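Local structure of probable glutathione reductase (Sinorhizobium meliloti, 4DNA) at residues G143-H148 / T159-F164. The protein probably catalyses the NADPH-dependent reduction of glutathione disulfide to two molecules of glutathione, as an FAD-containing homodimer with a redox-active disulfide. Residues are numbered along the deposited sequence; the frame is centred on the assembly and turned at random.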
# COMPACT_ATOMS: atom_id res chain seq x y z
N GLY A 143 -8.07 28.14 8.60
CA GLY A 143 -7.17 28.82 9.53
C GLY A 143 -5.86 29.23 8.89
O GLY A 143 -5.78 29.36 7.68
N HIS A 144 -4.84 29.43 9.73
CA HIS A 144 -3.51 29.87 9.30
C HIS A 144 -2.54 29.47 10.37
O HIS A 144 -2.95 29.21 11.50
CB HIS A 144 -3.46 31.38 9.10
CG HIS A 144 -3.85 32.18 10.32
ND1 HIS A 144 -3.06 32.27 11.41
CD2 HIS A 144 -4.98 32.95 10.60
CE1 HIS A 144 -3.65 33.05 12.33
NE2 HIS A 144 -4.83 33.46 11.83
N PRO A 145 -1.23 29.42 10.05
CA PRO A 145 -0.30 28.98 11.09
C PRO A 145 -0.29 29.99 12.22
O PRO A 145 -0.45 31.18 11.98
CB PRO A 145 1.06 28.97 10.39
CG PRO A 145 0.74 28.94 8.93
CD PRO A 145 -0.53 29.72 8.79
N SER A 146 -0.12 29.50 13.45
CA SER A 146 -0.11 30.36 14.63
C SER A 146 1.07 31.32 14.62
O SER A 146 2.22 30.90 14.48
CB SER A 146 -0.08 29.52 15.91
OG SER A 146 -1.18 28.64 15.97
N PRO A 147 0.80 32.63 14.76
CA PRO A 147 1.90 33.51 15.08
C PRO A 147 2.08 33.46 16.59
O PRO A 147 1.09 33.37 17.35
CB PRO A 147 1.40 34.90 14.64
CG PRO A 147 -0.03 34.72 14.19
CD PRO A 147 -0.47 33.36 14.64
N HIS A 148 3.33 33.49 17.04
CA HIS A 148 3.60 33.38 18.46
C HIS A 148 4.13 34.68 18.97
O HIS A 148 5.26 34.74 19.46
CB HIS A 148 4.53 32.21 18.71
CG HIS A 148 3.87 30.87 18.50
ND1 HIS A 148 3.38 30.13 19.52
CD2 HIS A 148 3.57 30.17 17.33
CE1 HIS A 148 2.82 29.00 19.03
NE2 HIS A 148 2.94 29.03 17.68
N THR A 159 7.03 29.66 8.86
CA THR A 159 5.91 28.73 8.98
C THR A 159 5.90 27.85 7.74
O THR A 159 6.70 28.04 6.82
CB THR A 159 4.55 29.45 9.10
OG1 THR A 159 4.27 30.16 7.89
CG2 THR A 159 4.54 30.42 10.26
N SER A 160 4.98 26.90 7.71
CA SER A 160 4.76 26.10 6.53
C SER A 160 4.36 26.94 5.31
O SER A 160 4.52 26.52 4.16
CB SER A 160 3.73 25.01 6.83
OG SER A 160 2.54 25.56 7.36
N ASN A 161 3.84 28.14 5.55
CA ASN A 161 3.61 29.04 4.45
C ASN A 161 4.91 29.29 3.71
O ASN A 161 4.96 29.13 2.50
CB ASN A 161 2.98 30.35 4.93
CG ASN A 161 1.48 30.23 5.15
OD1 ASN A 161 0.83 29.40 4.53
ND2 ASN A 161 0.94 31.07 6.02
N GLU A 162 5.98 29.61 4.45
CA GLU A 162 7.26 29.96 3.82
C GLU A 162 8.14 28.76 3.57
O GLU A 162 9.16 28.88 2.89
CB GLU A 162 8.06 30.95 4.65
CG GLU A 162 7.39 32.28 4.85
CD GLU A 162 6.41 32.22 5.97
OE1 GLU A 162 6.79 31.72 7.06
OE2 GLU A 162 5.25 32.64 5.76
N ALA A 163 7.79 27.63 4.15
CA ALA A 163 8.69 26.49 4.11
C ALA A 163 8.86 26.00 2.68
O ALA A 163 9.98 25.82 2.20
CB ALA A 163 8.19 25.38 5.00
N PHE A 164 7.74 25.83 1.99
CA PHE A 164 7.77 25.33 0.63
C PHE A 164 8.54 26.24 -0.31
O PHE A 164 9.12 25.78 -1.30
CB PHE A 164 6.36 25.12 0.09
CG PHE A 164 5.57 24.10 0.85
CD1 PHE A 164 5.90 22.75 0.77
CD2 PHE A 164 4.52 24.50 1.65
CE1 PHE A 164 5.18 21.80 1.49
CE2 PHE A 164 3.79 23.56 2.36
CZ PHE A 164 4.11 22.20 2.27
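Pro145 meets Thr159 and Asn161 through carbon-to-carbon and carbon-to-nitrogen packing, and no hydrogen bond crosses between 143-148 and 159-164. The pyrrolidine ring makes every approach within 4.5 Å from 143-148. Its CB lies 3.8 Å from CB of Thr159 and as far from the methyl CG2, the two side chains crossing at about a right angle. Pro145 CG is shared, touching both Thr159 CB and Asn161 ND2; beyond it in the ring CD reaches Asn161, whose ND2 stands 3.4 Å from Pro145 CD. CD being a carbon with no lone pair to accept an N-H, this is van der Waals contact. Asn161 CG is turned anti to its own carbonyl carbon (chi1 -81°), which sets ND2 outside the CG-CD bond, a little off the ring's mean plane. Ser160 makes a looser approach, its OG 4.1 Å from Pro145 CG.

The hydrogen bonds among these residues each stay within one segment. Thr159 is the N-cap of helix 160-163 and forms a capping box with Glu162: Thr159 N donates to Glu162 OE1 (2.7 Å, 165°), while Thr159 OG1 gives a weak cap by accepting from Asn161 N. OG1 also donates to Glu162 OE1, so two donors grip that oxygen, both from the same face of the carboxylate plane. On the strand side, His144 ND1 donates to Pro145 O at 2.9 Å, nearly straight at 170° and in the imidazole plane, but from above the carbonyl plane.

The contact joins two elements of the FAD- and pyridine-nucleotide-binding part of this disulfide oxidoreductase. Strand 143-145 pairs antiparallel with strand 266-268, through backbone bonds of His144 to Met267. The short helix lies by the flavin cofactor, the Ser160 side chain about 4 Å from FAD at nearest atoms, and Asn161 also touches Arg46 of helix 41-46, which includes Cys43 of the redox-active disulfide.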